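PDB 5BKA: hydroxylacyl-CoA dehydrogenase from Streptomyces coelicolor, which belongs to the NTF2-like superfamily and probably takes part in the biosynthesis of the polyketide actinorhodin. Local coordinates for residues G9-V14 with T83-A88; Q23-R28 with R76-D81; G32-F37 with G57-L62. One frame throughout, in Å; residues are numbered along the deposited sequence.

How the interactions relate
Interactions 1 and 2 join the same two elements, helix 10-26 and strand 74-87, at places whose centres lie 20 Å apart; interaction 3 instead packs helix 30-35 and the residues after it on helix 54-67. Interaction 1, partly buried, is mostly aliphatic with one tyrosine hydroxyl bond, and interaction 2, also partly buried, is dominated by a carboxylate that holds a histidine. Interaction 3 is the buried one and has no hydrogen bond between its segments. Both strand contacts meet other subunits, whereas no other chain of the assembly touches the segments of interaction 3. Interactions 2 and 3 adjoin through Leu25, which packs on Tyr33 and Leu62.

Interaction 1 (G9-V14 with T83-A88); sequences GLYAEV and TALSQA
Leu85 CD1 is wedged among three side chains of helix 10-26: it lies 3.7 Å from Val14 CG2, 3.8 Å from Tyr11 CD1 and 4.1 Å from Leu10 CG. Val14 and Leu85 lie alongside each other, pointing opposite ways, and Val14 CG1 also meets Leu85 CD2 at 3.9 Å. With CG anti to the backbone N (chi1 -167°), the Tyr11 ring reaches along the strand to Thr83. There its hydroxyl closes the contact, Tyr11 OH donating to Thr83 O at 2.7 Å with the acceptor in the plane of the ring. The bond meets the carbonyl at a C=O...donor angle of 132°. A water donates to Tyr11 OH at 2.7 Å and accepts a weak bond from Thr83 N. Packing is closest around Val14 and Leu85. It thins toward partly exposed Leu10, and past Leu85 the chain carries the exposed side chains of Ser86 and Gln87. Leu15 of the second subunit packs on Tyr11. In the fold, the first turns of helix 10-26 lie across strand 74-87, one of the two outermost strands of the sheet within the chain, while Leu85 also packs on Ile93 and Ala95 of adjoining strand 93-105, where Ser97 bonds the Thr83 hydroxyl.

Interaction 2 (Q23-R28 with R76-D81); sequences QKLDGR and RRHWFD
A single carboxylate grips one histidine twice: Asp26 OD1 accepts from His78 ND1 at 2.7 Å, while Asp26 OD2 accepts from the backbone His78 N at 3.0 Å. The first bond uses the syn lone pair of OD1, and the carboxylate and imidazole planes are nearly coplanar, 20° apart. The second comes in on the syn side of OD2, 23° out of the carboxylate plane. Leu25 CD2 sits over the centre of one ring face, 3.9 Å from the His78 centroid, as a CH-pi contact; with the in-plane ND1 bond it restrains the turn of the ring. Asp26 CB lies 3.6 Å from Arg77 NH1, whose chain bends back at chi2 (-72°). Water links Arg77 NH1 to Gln23 O, and another joins Asp26 O to Arg76 N. Tyr98 of the third subunit also bonds Asp26 OD2, and Asp141 of that subunit forms a salt bridge with Arg77. Replacing Asp26 with alanine removes both oxygens and would probably leave His78 ND1 and N, and that Tyr98 hydroxyl, without their mate, the imidazole being freer to turn. This His-carboxylate hydrogen bond joins the last turn of helix 10-26, which closes in a Schellman motif, to a strand at one edge of the chain's curved sheet in an NTF2-like fold.

Interaction 3 (G32-F37 with G57-L62); sequences GYAATF and GITAVL
Tyr33 O is gripped by two donors of one residue: Thr36 OG1 at 2.6 Å, lying in the carbonyl plane, and Thr36 N at 3.1 Å. The pair of hydrogen bonds ties the side chain and backbone of Thr36 back to the last turn of helix 30-35, just before the chain enters strand 37-38. Gln21 of helix 10-26 is a further partner of that hydroxyl. In the NTF2-like alpha+beta fold, this turn and the start of the strand pack against helix 54-67; no hydrogen bond crosses the contact, which rests on apolar packing and one CH-pi contact. Leu62 comes to Tyr33 at about a right angle, its CD1 3.5 Å from Tyr33 CD2, which makes this the closest approach between the segments. Ile58 CG2 lies at the edge of the same ring, near its plane. The Tyr33 hydroxyl is held by Arg136 of strand 132-140, so the aromatic body can pack among aliphatic groups while its polar end has a partner. Where the backbones come nearest, between Ala34 and Ile58, the small Ala34 methyl fits beside Thr59, with CB 3.7 Å from Thr59 OG1. That hydroxyl bonds Arg55 O of its own helix. Phe43 of strand 41-44 packs on both Tyr33 and Ile58, and Leu133 of strand 132-140 packs on Phe37. The branches of Ile58 divide the work: CG2, anti to the backbone N, turns to Tyr33 and Ala34, while the other branch, extended at chi2 (174°), carries its methyl to Phe37. There Ile58 CD1 makes the CH-pi contact over one face of the Phe37 ring, 20° off the normal and displaced toward the rim, nearest Phe37 CD2 at 3.6 Å.

Interaction 1 (G9-V14 with T83-A88)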
ATOM      1  N   GLY B   9      11.230  10.016 -10.307  1.00 51.86           N
ATOM      2  CA  GLY B   9      12.148   8.904 -10.152  1.00 52.00           C
ATOM      3  C   GLY B   9      12.545   8.652  -8.711  1.00 51.88           C
ATOM      4  O   GLY B   9      12.707   7.506  -8.292  1.00 53.66           O
ATOM      5  N   LEU B  10      12.714   9.737  -7.950  1.00 47.95           N
ATOM      6  CA  LEU B  10      13.056   9.606  -6.538  1.00 44.58           C
ATOM      7  C   LEU B  10      11.927   8.954  -5.748  1.00 39.56           C
ATOM      8  O   LEU B  10      12.179   8.139  -4.853  1.00 39.32           O
ATOM      9  CB  LEU B  10      13.399  10.976  -5.951  1.00 44.42           C
ATOM     10  CG  LEU B  10      13.570  11.049  -4.432  1.00 45.64           C
ATOM     11  CD1 LEU B  10      14.683  10.124  -3.964  1.00 47.33           C
ATOM     12  CD2 LEU B  10      13.832  12.480  -3.981  1.00 45.21           C
ATOM     13  N   TYR B  11      10.675   9.294  -6.068  1.00 38.64           N
ATOM     14  CA  TYR B  11       9.547   8.757  -5.312  1.00 38.07           C
ATOM     15  C   TYR B  11       9.449   7.244  -5.464  1.00 37.97           C
ATOM     16  O   TYR B  11       9.291   6.518  -4.476  1.00 42.61           O
ATOM     17  CB  TYR B  11       8.248   9.427  -5.755  1.00 38.11           C
ATOM     18  CG  TYR B  11       7.093   9.166  -4.816  1.00 35.83           C
ATOM     19  CD1 TYR B  11       6.918   9.930  -3.671  1.00 38.14           C
ATOM     20  CD2 TYR B  11       6.183   8.148  -5.070  1.00 35.86           C
ATOM     21  CE1 TYR B  11       5.868   9.691  -2.807  1.00 34.90           C
ATOM     22  CE2 TYR B  11       5.129   7.903  -4.213  1.00 35.07           C
ATOM     23  CZ  TYR B  11       4.976   8.677  -3.082  1.00 34.02           C
ATOM     24  OH  TYR B  11       3.926   8.437  -2.226  1.00 33.23           O
ATOM     25  N   ALA B  12       9.538   6.751  -6.701  1.00 36.91           N
ATOM     26  CA  ALA B  12       9.514   5.309  -6.926  1.00 37.38           C
ATOM     27  C   ALA B  12      10.710   4.627  -6.275  1.00 39.77           C
ATOM     28  O   ALA B  12      10.601   3.497  -5.785  1.00 42.14           O
ATOM     29  CB  ALA B  12       9.475   5.013  -8.425  1.00 37.29           C
ATOM     30  N   GLU B  13      11.867   5.296  -6.269  1.00 39.70           N
ATOM     31  CA  GLU B  13      13.055   4.720  -5.648  1.00 38.71           C
ATOM     32  C   GLU B  13      12.872   4.543  -4.144  1.00 39.39           C
ATOM     33  O   GLU B  13      13.330   3.547  -3.569  1.00 36.71           O
ATOM     34  CB  GLU B  13      14.270   5.600  -5.942  1.00 41.13           C
ATOM     35  CG  GLU B  13      15.600   4.998  -5.524  1.00 46.87           C
ATOM     36  CD  GLU B  13      16.737   6.000  -5.594  1.00 55.40           C
ATOM     37  OE1 GLU B  13      16.483   7.163  -5.971  1.00 58.41           O
ATOM     38  OE2 GLU B  13      17.885   5.624  -5.271  1.00 58.28           O
ATOM     39  N   VAL B  14      12.212   5.500  -3.487  1.00 36.05           N
ATOM     40  CA  VAL B  14      11.978   5.381  -2.051  1.00 35.00           C
ATOM     41  C   VAL B  14      10.977   4.268  -1.761  1.00 33.64           C
ATOM     42  O   VAL B  14      11.158   3.481  -0.824  1.00 33.26           O
ATOM     43  CB  VAL B  14      11.521   6.730  -1.466  1.00 37.35           C
ATOM     44  CG1 VAL B  14      11.062   6.564  -0.025  1.00 33.88           C
ATOM     45  CG2 VAL B  14      12.647   7.750  -1.549  1.00 36.50           C
ATOM     46  N   THR B  83       3.543   7.781   1.440  1.00 28.06           N
ATOM     47  CA  THR B  83       4.875   8.348   1.599  1.00 32.53           C
ATOM     48  C   THR B  83       4.906   9.762   1.033  1.00 35.52           C
ATOM     49  O   THR B  83       4.413  10.013  -0.070  1.00 34.36           O
ATOM     50  CB  THR B  83       5.909   7.466   0.899  1.00 30.84           C
ATOM     51  OG1 THR B  83       5.942   6.177   1.525  1.00 26.40           O
ATOM     52  CG2 THR B  83       7.293   8.093   0.976  1.00 32.13           C
ATOM     53  N   ALA B  84       5.474  10.692   1.800  1.00 34.17           N
ATOM     54  CA  ALA B  84       5.591  12.087   1.387  1.00 33.00           C
ATOM     55  C   ALA B  84       7.037  12.519   1.571  1.00 36.04           C
ATOM     56  O   ALA B  84       7.571  12.445   2.683  1.00 36.39           O
ATOM     57  CB  ALA B  84       4.647  12.985   2.193  1.00 31.88           C
ATOM     58  N   LEU B  85       7.666  12.970   0.489  1.00 36.83           N
ATOM     59  CA  LEU B  85       9.079  13.311   0.472  1.00 36.79           C
ATOM     60  C   LEU B  85       9.298  14.812   0.339  1.00 40.40           C
ATOM     61  O   LEU B  85       8.444  15.552  -0.155  1.00 40.72           O
ATOM     62  CB  LEU B  85       9.800  12.593  -0.673  1.00 35.99           C
ATOM     63  CG  LEU B  85       9.613  11.083  -0.804  1.00 34.19           C
ATOM     64  CD1 LEU B  85      10.287  10.585  -2.072  1.00 34.47           C
ATOM     65  CD2 LEU B  85      10.168  10.370   0.416  1.00 33.19           C
ATOM     66  N   SER B  86      10.465  15.247   0.802  1.00 42.70           N
ATOM     67  CA  SER B  86      10.892  16.637   0.727  1.00 44.57           C
ATOM     68  C   SER B  86      12.401  16.667   0.921  1.00 47.45           C
ATOM     69  O   SER B  86      12.970  15.797   1.590  1.00 47.18           O
ATOM     70  CB  SER B  86      10.191  17.521   1.765  1.00 46.45           C
ATOM     71  OG  SER B  86      10.488  17.095   3.081  1.00 49.74           O
ATOM     72  N   GLN B  87      13.044  17.666   0.315  1.00 50.46           N
ATOM     73  CA  GLN B  87      14.494  17.795   0.361  1.00 48.74           C
ATOM     74  C   GLN B  87      14.905  18.697   1.517  1.00 54.28           C
ATOM     75  O   GLN B  87      14.404  19.819   1.637  1.00 58.53           O
ATOM     76  CB  GLN B  87      15.036  18.352  -0.953  1.00 50.22           C
ATOM     77  CG  GLN B  87      16.550  18.239  -1.100  1.00 55.64           C
ATOM     78  CD  GLN B  87      17.026  18.687  -2.465  1.00 66.12           C
ATOM     79  OE1 GLN B  87      17.922  18.084  -3.051  1.00 70.75           O
ATOM     80  NE2 GLN B  87      16.433  19.761  -2.976  1.00 69.87           N
ATOM     81  N   ALA B  88      15.807  18.198   2.364  1.00 52.01           N
ATOM     82  CA  ALA B  88      16.360  19.017   3.426  1.00 51.23           C
ATOM     83  C   ALA B  88      17.522  19.847   2.888  1.00 54.52           C
ATOM     84  O   ALA B  88      18.012  19.633   1.776  1.00 55.44           O
ATOM     85  CB  ALA B  88      16.805  18.146   4.592  1.00 49.88           C
TER
HETATM   86  O   HOH W   1       2.246   6.488  -1.285  1.00 33.84           O

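Interaction 2 (Q23-R28 with R76-D81)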
ATOM      1  N   GLN B  23      10.228  -6.039   3.871  1.00 34.50           N
ATOM      2  CA  GLN B  23      10.161  -7.481   3.660  1.00 37.31           C
ATOM      3  C   GLN B  23      11.291  -8.202   4.384  1.00 37.10           C
ATOM      4  O   GLN B  23      11.105  -9.332   4.848  1.00 38.12           O
ATOM      5  CB  GLN B  23      10.189  -7.796   2.163  1.00 35.87           C
ATOM      6  CG  GLN B  23       8.863  -7.540   1.462  1.00 34.81           C
ATOM      7  CD  GLN B  23       8.824  -8.099   0.053  1.00 35.51           C
ATOM      8  OE1 GLN B  23       9.508  -9.072  -0.261  1.00 36.99           O
ATOM      9  NE2 GLN B  23       8.018  -7.484  -0.806  1.00 36.59           N
ATOM     10  N   LYS B  24      12.461  -7.570   4.483  1.00 37.49           N
ATOM     11  CA  LYS B  24      13.534  -8.105   5.314  1.00 39.00           C
ATOM     12  C   LYS B  24      13.129  -8.133   6.784  1.00 39.69           C
ATOM     13  O   LYS B  24      13.268  -9.162   7.457  1.00 40.30           O
ATOM     14  CB  LYS B  24      14.809  -7.287   5.107  1.00 39.47           C
ATOM     15  CG  LYS B  24      15.388  -7.433   3.706  1.00 40.14           C
ATOM     16  CD  LYS B  24      16.679  -6.658   3.532  1.00 40.95           C
ATOM     17  CE  LYS B  24      17.238  -6.856   2.132  1.00 43.46           C
ATOM     18  NZ  LYS B  24      18.589  -6.260   1.976  1.00 43.48           N
ATOM     19  N   LEU B  25      12.640  -7.002   7.303  1.00 37.75           N
ATOM     20  CA  LEU B  25      12.210  -6.931   8.698  1.00 37.91           C
ATOM     21  C   LEU B  25      11.176  -8.004   9.016  1.00 38.25           C
ATOM     22  O   LEU B  25      11.296  -8.725  10.013  1.00 39.56           O
ATOM     23  CB  LEU B  25      11.651  -5.539   9.001  1.00 36.61           C
ATOM     24  CG  LEU B  25      11.066  -5.323  10.401  1.00 38.61           C
ATOM     25  CD1 LEU B  25      12.163  -5.352  11.454  1.00 38.31           C
ATOM     26  CD2 LEU B  25      10.283  -4.016  10.474  1.00 35.62           C
ATOM     27  N   ASP B  26      10.138  -8.111   8.184  1.00 37.28           N
ATOM     28  CA  ASP B  26       9.077  -9.085   8.421  1.00 37.72           C
ATOM     29  C   ASP B  26       9.527 -10.522   8.184  1.00 39.40           C
ATOM     30  O   ASP B  26       8.898 -11.448   8.712  1.00 40.42           O
ATOM     31  CB  ASP B  26       7.875  -8.763   7.538  1.00 36.38           C
ATOM     32  CG  ASP B  26       7.185  -7.468   7.939  1.00 36.53           C
ATOM     33  OD1 ASP B  26       7.220  -7.129   9.140  1.00 35.43           O
ATOM     34  OD2 ASP B  26       6.611  -6.787   7.058  1.00 33.88           O
ATOM     35  N   GLY B  27      10.588 -10.727   7.404  1.00 39.96           N
ATOM     36  CA  GLY B  27      11.223 -12.012   7.215  1.00 41.90           C
ATOM     37  C   GLY B  27      12.279 -12.345   8.238  1.00 43.50           C
ATOM     38  O   GLY B  27      13.053 -13.283   8.017  1.00 50.32           O
ATOM     39  N   ARG B  28      12.310 -11.621   9.359  1.00 43.13           N
ATOM     40  CA  ARG B  28      13.327 -11.793  10.396  1.00 48.04           C
ATOM     41  C   ARG B  28      14.751 -11.659   9.881  1.00 45.47           C
ATOM     42  O   ARG B  28      15.655 -12.330  10.392  1.00 47.44           O
ATOM     43  CB  ARG B  28      13.232 -13.147  11.077  1.00 52.72           C
ATOM     44  CG  ARG B  28      12.319 -13.316  12.205  1.00 58.48           C
ATOM     45  CD  ARG B  28      11.449 -14.514  12.100  1.00 61.18           C
ATOM     46  NE  ARG B  28      12.330 -15.683  12.013  1.00 69.51           N
ATOM     47  CZ  ARG B  28      12.116 -16.869  12.576  1.00 72.01           C
ATOM     48  NH1 ARG B  28      11.294 -16.976  13.644  1.00 75.11           N
ATOM     49  NH2 ARG B  28      12.944 -17.861  12.303  1.00 70.91           N
ATOM     50  N   ARG B  76       4.449 -11.161  11.249  1.00 33.04           N
ATOM     51  CA  ARG B  76       4.157  -9.738  11.290  1.00 31.83           C
ATOM     52  C   ARG B  76       4.324  -9.124   9.906  1.00 28.28           C
ATOM     53  O   ARG B  76       5.136  -9.579   9.099  1.00 28.85           O
ATOM     54  CB  ARG B  76       5.052  -9.014  12.300  1.00 37.67           C
ATOM     55  CG  ARG B  76       4.708  -9.323  13.753  1.00 45.33           C
ATOM     56  CD  ARG B  76       5.121  -8.178  14.666  1.00 45.25           C
ATOM     57  NE  ARG B  76       4.022  -7.730  15.514  1.00 48.88           N
ATOM     58  CZ  ARG B  76       3.953  -6.528  16.078  1.00 49.59           C
ATOM     59  NH1 ARG B  76       4.923  -5.647  15.885  1.00 48.31           N
ATOM     60  NH2 ARG B  76       2.913  -6.208  16.836  1.00 51.10           N
ATOM     61  N   ARG B  77       3.535  -8.086   9.634  1.00 26.07           N
ATOM     62  CA  ARG B  77       3.624  -7.345   8.383  1.00 25.66           C
ATOM     63  C   ARG B  77       3.503  -5.862   8.688  1.00 23.08           C
ATOM     64  O   ARG B  77       2.546  -5.438   9.345  1.00 22.81           O
ATOM     65  CB  ARG B  77       2.528  -7.773   7.397  1.00 23.15           C
ATOM     66  CG  ARG B  77       2.563  -9.244   7.007  1.00 24.61           C
ATOM     67  CD  ARG B  77       3.742  -9.561   6.094  1.00 27.42           C
ATOM     68  NE  ARG B  77       3.822 -10.987   5.797  1.00 31.80           N
ATOM     69  CZ  ARG B  77       4.928 -11.612   5.406  1.00 35.39           C
ATOM     70  NH1 ARG B  77       6.061 -10.938   5.258  1.00 36.40           N
ATOM     71  NH2 ARG B  77       4.899 -12.914   5.160  1.00 31.71           N
ATOM     72  N   HIS B  78       4.469  -5.083   8.215  1.00 22.97           N
ATOM     73  CA  HIS B  78       4.495  -3.639   8.413  1.00 22.42           C
ATOM     74  C   HIS B  78       4.119  -2.970   7.094  1.00 22.40           C
ATOM     75  O   HIS B  78       4.972  -2.759   6.228  1.00 24.64           O
ATOM     76  CB  HIS B  78       5.868  -3.183   8.896  1.00 24.17           C
ATOM     77  CG  HIS B  78       6.208  -3.644  10.279  1.00 28.47           C
ATOM     78  ND1 HIS B  78       6.502  -4.957  10.574  1.00 27.75           N
ATOM     79  CD2 HIS B  78       6.308  -2.964  11.446  1.00 27.79           C
ATOM     80  CE1 HIS B  78       6.765  -5.069  11.865  1.00 30.07           C
ATOM     81  NE2 HIS B  78       6.654  -3.873  12.417  1.00 30.17           N
ATOM     82  N   TRP B  79       2.842  -2.626   6.954  1.00 19.88           N
ATOM     83  CA  TRP B  79       2.351  -1.958   5.758  1.00 22.26           C
ATOM     84  C   TRP B  79       2.661  -0.467   5.813  1.00 24.08           C
ATOM     85  O   TRP B  79       2.565   0.156   6.871  1.00 25.20           O
ATOM     86  CB  TRP B  79       0.842  -2.170   5.613  1.00 18.61           C
ATOM     87  CG  TRP B  79       0.480  -3.492   5.013  1.00 18.78           C
ATOM     88  CD1 TRP B  79       0.943  -4.717   5.391  1.00 19.41           C
ATOM     89  CD2 TRP B  79      -0.419  -3.721   3.924  1.00 18.92           C
ATOM     90  NE1 TRP B  79       0.388  -5.695   4.604  1.00 22.67           N
ATOM     91  CE2 TRP B  79      -0.451  -5.110   3.694  1.00 19.61           C
ATOM     92  CE3 TRP B  79      -1.202  -2.885   3.120  1.00 19.05           C
ATOM     93  CZ2 TRP B  79      -1.230  -5.682   2.692  1.00 20.44           C
ATOM     94  CZ3 TRP B  79      -1.975  -3.456   2.125  1.00 22.23           C
ATOM     95  CH2 TRP B  79      -1.983  -4.841   1.920  1.00 20.61           C
ATOM     96  N   PHE B  80       3.046   0.099   4.672  1.00 19.38           N
ATOM     97  CA  PHE B  80       3.280   1.529   4.531  1.00 20.51           C
ATOM     98  C   PHE B  80       2.245   2.137   3.591  1.00 26.59           C
ATOM     99  O   PHE B  80       1.647   1.445   2.764  1.00 25.94           O
ATOM    100  CB  PHE B  80       4.686   1.816   3.991  1.00 23.38           C
ATOM    101  CG  PHE B  80       5.757   1.857   5.047  1.00 26.66           C
ATOM    102  CD1 PHE B  80       5.631   1.131   6.220  1.00 30.15           C
ATOM    103  CD2 PHE B  80       6.900   2.617   4.856  1.00 24.76           C
ATOM    104  CE1 PHE B  80       6.623   1.168   7.185  1.00 32.63           C
ATOM    105  CE2 PHE B  80       7.895   2.658   5.816  1.00 31.02           C
ATOM    106  CZ  PHE B  80       7.754   1.933   6.983  1.00 29.79           C
ATOM    107  N   ASP B  81       2.044   3.449   3.720  1.00 20.60           N
ATOM    108  CA  ASP B  81       1.121   4.153   2.839  1.00 22.19           C
ATOM    109  C   ASP B  81       1.404   5.648   2.873  1.00 25.64           C
ATOM    110  O   ASP B  81       1.863   6.185   3.885  1.00 26.09           O
ATOM    111  CB  ASP B  81      -0.338   3.903   3.232  1.00 23.13           C
ATOM    112  CG  ASP B  81      -1.283   3.985   2.049  1.00 28.36           C
ATOM    113  OD1 ASP B  81      -1.212   3.101   1.173  1.00 32.04           O
ATOM    114  OD2 ASP B  81      -2.095   4.932   1.994  1.00 29.76           O
TER
HETATM  115  O   HOH W   2       9.120 -10.945   4.235  1.00 36.93           O
HETATM  116  O   HOH W   3       7.394 -11.415  11.438  1.00 36.07           O

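Interaction 3 (G32-F37 with G57-L62)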
ATOM      1  N   GLY B  32      19.912  -7.592   7.794  1.00 46.11           N
ATOM      2  CA  GLY B  32      19.651  -6.973   6.504  1.00 45.00           C
ATOM      3  C   GLY B  32      18.849  -5.693   6.626  1.00 43.04           C
ATOM      4  O   GLY B  32      19.097  -4.722   5.908  1.00 42.64           O
ATOM      5  N   TYR B  33      17.875  -5.674   7.540  1.00 42.03           N
ATOM      6  CA  TYR B  33      17.101  -4.460   7.777  1.00 40.45           C
ATOM      7  C   TYR B  33      17.991  -3.348   8.316  1.00 41.06           C
ATOM      8  O   TYR B  33      17.928  -2.203   7.853  1.00 40.37           O
ATOM      9  CB  TYR B  33      15.953  -4.758   8.741  1.00 39.73           C
ATOM     10  CG  TYR B  33      15.186  -3.541   9.212  1.00 38.50           C
ATOM     11  CD1 TYR B  33      14.172  -2.992   8.440  1.00 37.60           C
ATOM     12  CD2 TYR B  33      15.470  -2.949  10.437  1.00 39.11           C
ATOM     13  CE1 TYR B  33      13.464  -1.882   8.873  1.00 42.13           C
ATOM     14  CE2 TYR B  33      14.768  -1.842  10.877  1.00 40.43           C
ATOM     15  CZ  TYR B  33      13.767  -1.313  10.092  1.00 41.10           C
ATOM     16  OH  TYR B  33      13.068  -0.211  10.529  1.00 36.21           O
ATOM     17  N   ALA B  34      18.830  -3.671   9.305  1.00 42.57           N
ATOM     18  CA  ALA B  34      19.762  -2.682   9.839  1.00 43.51           C
ATOM     19  C   ALA B  34      20.755  -2.219   8.781  1.00 44.25           C
ATOM     20  O   ALA B  34      21.260  -1.093   8.856  1.00 44.63           O
ATOM     21  CB  ALA B  34      20.503  -3.256  11.048  1.00 45.28           C
ATOM     22  N   ALA B  35      21.053  -3.071   7.796  1.00 44.73           N
ATOM     23  CA  ALA B  35      21.979  -2.696   6.735  1.00 45.73           C
ATOM     24  C   ALA B  35      21.420  -1.607   5.827  1.00 44.56           C
ATOM     25  O   ALA B  35      22.193  -0.969   5.103  1.00 45.43           O
ATOM     26  CB  ALA B  35      22.354  -3.924   5.905  1.00 46.79           C
ATOM     27  N   THR B  36      20.107  -1.378   5.843  1.00 43.36           N
ATOM     28  CA  THR B  36      19.523  -0.271   5.096  1.00 41.46           C
ATOM     29  C   THR B  36      19.654   1.058   5.827  1.00 42.00           C
ATOM     30  O   THR B  36      19.266   2.094   5.276  1.00 40.97           O
ATOM     31  CB  THR B  36      18.046  -0.549   4.793  1.00 39.60           C
ATOM     32  OG1 THR B  36      17.286  -0.488   6.007  1.00 41.10           O
ATOM     33  CG2 THR B  36      17.878  -1.924   4.163  1.00 39.76           C
ATOM     34  N   PHE B  37      20.195   1.047   7.040  1.00 42.39           N
ATOM     35  CA  PHE B  37      20.507   2.240   7.811  1.00 42.97           C
ATOM     36  C   PHE B  37      21.962   2.638   7.610  1.00 45.03           C
ATOM     37  O   PHE B  37      22.799   1.840   7.180  1.00 46.18           O
ATOM     38  CB  PHE B  37      20.266   2.003   9.305  1.00 43.08           C
ATOM     39  CG  PHE B  37      18.829   2.089   9.724  1.00 41.42           C
ATOM     40  CD1 PHE B  37      17.945   1.065   9.436  1.00 40.26           C
ATOM     41  CD2 PHE B  37      18.370   3.183  10.438  1.00 41.29           C
ATOM     42  CE1 PHE B  37      16.624   1.138   9.834  1.00 41.01           C
ATOM     43  CE2 PHE B  37      17.051   3.263  10.841  1.00 40.03           C
ATOM     44  CZ  PHE B  37      16.178   2.237  10.541  1.00 38.86           C
ATOM     45  N   GLY B  57      23.165  -1.944  17.438  1.00 43.27           N
ATOM     46  CA  GLY B  57      22.131  -1.535  18.375  1.00 43.96           C
ATOM     47  C   GLY B  57      20.733  -1.735  17.826  1.00 43.43           C
ATOM     48  O   GLY B  57      19.824  -2.148  18.550  1.00 44.77           O
ATOM     49  N   ILE B  58      20.535  -1.435  16.541  1.00 42.34           N
ATOM     50  CA  ILE B  58      19.233  -1.642  15.917  1.00 42.37           C
ATOM     51  C   ILE B  58      18.902  -3.128  15.867  1.00 42.63           C
ATOM     52  O   ILE B  58      17.770  -3.537  16.157  1.00 44.13           O
ATOM     53  CB  ILE B  58      19.198  -1.001  14.518  1.00 41.53           C
ATOM     54  CG1 ILE B  58      19.366   0.513  14.631  1.00 41.54           C
ATOM     55  CG2 ILE B  58      17.893  -1.339  13.804  1.00 42.12           C
ATOM     56  CD1 ILE B  58      19.486   1.224  13.305  1.00 42.84           C
ATOM     57  N   THR B  59      19.886  -3.959  15.504  1.00 42.26           N
ATOM     58  CA  THR B  59      19.671  -5.404  15.508  1.00 46.50           C
ATOM     59  C   THR B  59      19.257  -5.902  16.888  1.00 45.67           C
ATOM     60  O   THR B  59      18.321  -6.700  17.006  1.00 44.50           O
ATOM     61  CB  THR B  59      20.929  -6.128  15.033  1.00 45.76           C
ATOM     62  OG1 THR B  59      21.209  -5.775  13.673  1.00 42.38           O
ATOM     63  CG2 THR B  59      20.778  -7.637  15.184  1.00 47.47           C
ATOM     64  N   ALA B  60      19.938  -5.445  17.941  1.00 44.17           N
ATOM     65  CA  ALA B  60      19.614  -5.880  19.297  1.00 45.40           C
ATOM     66  C   ALA B  60      18.181  -5.519  19.658  1.00 47.80           C
ATOM     67  O   ALA B  60      17.444  -6.341  20.212  1.00 47.01           O
ATOM     68  CB  ALA B  60      20.594  -5.258  20.293  1.00 47.90           C
ATOM     69  N   VAL B  61      17.777  -4.280  19.366  1.00 47.08           N
ATOM     70  CA  VAL B  61      16.415  -3.838  19.658  1.00 47.18           C
ATOM     71  C   VAL B  61      15.397  -4.716  18.936  1.00 47.75           C
ATOM     72  O   VAL B  61      14.349  -5.068  19.493  1.00 49.61           O
ATOM     73  CB  VAL B  61      16.250  -2.351  19.288  1.00 47.25           C
ATOM     74  CG1 VAL B  61      14.811  -2.035  18.924  1.00 54.04           C
ATOM     75  CG2 VAL B  61      16.722  -1.467  20.430  1.00 48.80           C
ATOM     76  N   LEU B  62      15.698  -5.098  17.695  1.00 46.84           N
ATOM     77  CA  LEU B  62      14.753  -5.896  16.923  1.00 46.98           C
ATOM     78  C   LEU B  62      14.586  -7.292  17.513  1.00 48.66           C
ATOM     79  O   LEU B  62      13.461  -7.795  17.612  1.00 50.00           O
ATOM     80  CB  LEU B  62      15.210  -5.987  15.469  1.00 46.01           C
ATOM     81  CG  LEU B  62      15.208  -4.691  14.664  1.00 47.11           C
ATOM     82  CD1 LEU B  62      15.815  -4.911  13.289  1.00 47.87           C
ATOM     83  CD2 LEU B  62      13.800  -4.122  14.546  1.00 47.22           C
TER